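Local coordinates for peptidase M16 C-terminal domain-containing protein (Enterococcus faecalis, PDB 3D3Y) that is of unknown function but belongs to the M16 metallopeptidase family and probably binds a metal ion, at residues F285-L290 / I350-A355. Residues are numbered along the deposited sequence; the frame is centred on the assembly and turned at random.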
loop_
_atom_site.group_PDB
_atom_site.type_symbol
_atom_site.label_atom_id
_atom_site.label_comp_id
_atom_site.label_asym_id
_atom_site.label_seq_id
_atom_site.Cartn_x
_atom_site.Cartn_y
_atom_site.Cartn_z
ATOM N N PHE A 285 -6.546 18.868 1.125
ATOM C CA PHE A 285 -5.911 19.683 2.145
ATOM C C PHE A 285 -6.953 20.568 2.842
ATOM O O PHE A 285 -8.052 20.732 2.321
ATOM C CB PHE A 285 -4.871 20.583 1.468
ATOM C CG PHE A 285 -3.670 19.854 0.927
ATOM C CD1 PHE A 285 -2.853 19.091 1.763
ATOM C CD2 PHE A 285 -3.295 20.002 -0.409
ATOM C CE1 PHE A 285 -1.701 18.454 1.269
ATOM C CE2 PHE A 285 -2.154 19.355 -0.906
ATOM C CZ PHE A 285 -1.364 18.565 -0.069
ATOM N N PRO A 286 -6.612 21.148 4.016
ATOM C CA PRO A 286 -7.580 21.959 4.758
ATOM C C PRO A 286 -8.087 23.207 4.035
ATOM O O PRO A 286 -9.157 23.721 4.395
ATOM C CB PRO A 286 -6.827 22.351 6.059
ATOM C CG PRO A 286 -5.725 21.346 6.196
ATOM C CD PRO A 286 -5.331 21.020 4.746
ATOM N N HIS A 287 -7.358 23.656 3.011
ATOM C CA HIS A 287 -7.737 24.827 2.245
ATOM C C HIS A 287 -8.578 24.424 1.012
ATOM O O HIS A 287 -8.936 25.267 0.183
ATOM C CB HIS A 287 -6.485 25.616 1.818
ATOM C CG HIS A 287 -5.553 24.835 0.933
ATOM N ND1 HIS A 287 -4.436 24.184 1.414
ATOM C CD2 HIS A 287 -5.584 24.588 -0.397
ATOM C CE1 HIS A 287 -3.807 23.592 0.411
ATOM N NE2 HIS A 287 -4.489 23.812 -0.696
ATOM N N SER A 288 -8.928 23.141 0.927
ATOM C CA SER A 288 -9.599 22.603 -0.249
ATOM C C SER A 288 -11.023 23.107 -0.375
ATOM O O SER A 288 -11.615 23.546 0.614
ATOM C CB SER A 288 -9.625 21.077 -0.211
ATOM O OG SER A 288 -10.510 20.611 0.797
ATOM N N LYS A 289 -11.601 23.000 -1.574
ATOM C CA LYS A 289 -12.996 23.431 -1.739
ATOM C C LYS A 289 -14.003 22.692 -0.867
ATOM O O LYS A 289 -14.941 23.310 -0.338
ATOM C CB LYS A 289 -13.416 23.411 -3.227
ATOM C CG LYS A 289 -12.602 24.420 -4.049
ATOM C CD LYS A 289 -13.114 24.575 -5.477
ATOM C CE LYS A 289 -12.278 25.638 -6.226
ATOM N NZ LYS A 289 -12.622 27.001 -5.770
ATOM N N LEU A 290 -13.830 21.384 -0.693
ATOM C CA LEU A 290 -14.775 20.629 0.135
ATOM C C LEU A 290 -14.602 20.951 1.611
ATOM O O LEU A 290 -15.602 21.098 2.342
ATOM C CB LEU A 290 -14.661 19.122 -0.127
ATOM C CG LEU A 290 -14.914 18.613 -1.564
ATOM C CD1 LEU A 290 -14.812 17.111 -1.580
ATOM C CD2 LEU A 290 -16.296 19.064 -2.098
ATOM N N ILE A 350 -4.257 27.216 -5.491
ATOM C CA ILE A 350 -3.242 26.453 -6.254
ATOM C C ILE A 350 -1.883 26.538 -5.582
ATOM O O ILE A 350 -1.194 25.518 -5.472
ATOM C CB ILE A 350 -3.078 26.961 -7.701
ATOM C CG1 ILE A 350 -4.409 27.040 -8.410
ATOM C CG2 ILE A 350 -2.198 26.018 -8.540
ATOM C CD1 ILE A 350 -4.425 28.186 -9.357
ATOM N N GLU A 351 -1.507 27.745 -5.152
ATOM C CA GLU A 351 -0.190 28.013 -4.575
ATOM C C GLU A 351 -0.026 27.213 -3.278
ATOM O O GLU A 351 0.999 26.555 -3.071
ATOM C CB GLU A 351 -0.005 29.522 -4.266
ATOM C CG GLU A 351 0.180 30.454 -5.498
ATOM C CD GLU A 351 0.340 31.970 -5.120
ATOM O OE1 GLU A 351 0.030 32.375 -3.955
ATOM O OE2 GLU A 351 0.792 32.753 -5.997
ATOM N N GLN A 352 -1.043 27.260 -2.413
ATOM C CA GLN A 352 -1.011 26.467 -1.188
ATOM C C GLN A 352 -0.960 24.970 -1.450
ATOM O O GLN A 352 -0.252 24.253 -0.770
ATOM C CB GLN A 352 -2.214 26.771 -0.291
ATOM C CG GLN A 352 -2.045 28.005 0.540
ATOM C CD GLN A 352 -3.026 27.992 1.694
ATOM O OE1 GLN A 352 -4.127 28.526 1.572
ATOM N NE2 GLN A 352 -2.660 27.322 2.799
ATOM N N THR A 353 -1.704 24.505 -2.450
ATOM C CA THR A 353 -1.672 23.083 -2.825
ATOM C C THR A 353 -0.275 22.674 -3.301
ATOM O O THR A 353 0.254 21.668 -2.838
ATOM C CB THR A 353 -2.733 22.770 -3.886
ATOM O OG1 THR A 353 -4.019 23.102 -3.340
ATOM C CG2 THR A 353 -2.682 21.301 -4.314
ATOM N N LYS A 354 0.327 23.462 -4.200
ATOM C CA LYS A 354 1.687 23.156 -4.688
ATOM C C LYS A 354 2.733 23.131 -3.542
ATOM O O LYS A 354 3.539 22.202 -3.449
ATOM C CB LYS A 354 2.108 24.098 -5.814
ATOM C CG LYS A 354 1.247 23.989 -7.105
ATOM C CD LYS A 354 1.696 24.991 -8.157
ATOM C CE LYS A 354 1.028 24.685 -9.495
ATOM N NZ LYS A 354 1.389 25.662 -10.568
ATOM N N ALA A 355 2.673 24.122 -2.646
ATOM C CA ALA A 355 3.593 24.200 -1.494
ATOM C C ALA A 355 3.516 22.937 -0.621
ATOM O O ALA A 355 4.544 22.332 -0.277
ATOM C CB ALA A 355 3.282 25.470 -0.644
#
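CB of Gln-352 covers one face of the His-287 imidazole, and Thr-353 meets its edge. That CB sits almost above the ring centre, 3.7 Å from the centroid, a CH-pi contact. The Phe-285 ring meets CG2 of Thr-353 at its edge, CE2 to CG2 4.0 Å, while its remaining neighbours on helix 347-364 include Met-356 and Leu-357. Beyond CB the glutamine chain runs on past the imidazole in the opposite sense, bringing OE1 of Gln-352 to 3.8 Å from CB of His-287, with the amide plane turned 32° from the imidazole. At the imidazole edge, NE2 of His-287 donates to OG1 of Thr-353 at 2.8 Å; the bond is nearly straight (169°) and OG1 lies in the ring plane. The same hydroxyl is hydrogen-bonded to the carbonyl of Glu-349 one turn back, so two partners grip it and fix the threonine's rotation. With chi1 of 62°, His-287 holds CG between its own N and carbonyl carbon, which sends the ring across to the helix.

These rings come from a tight connection between two helices: Phe-285 is the first residue past helix 272-284, a type I turn runs from Phe-285 to Ser-288, and Ser-288 N-caps helix 289-295 with OG on the N of Phe-291. Thr-353 also packs on Val-277 and Ile-281, and Lys-289 forms a salt bridge with Glu-349. The contact thus clasps the 272-284/289-295 connection to helix 347-364; both segments belong to the region matching the peptidase M16 inactive domain, while Leu-290 turns to helix 326-341.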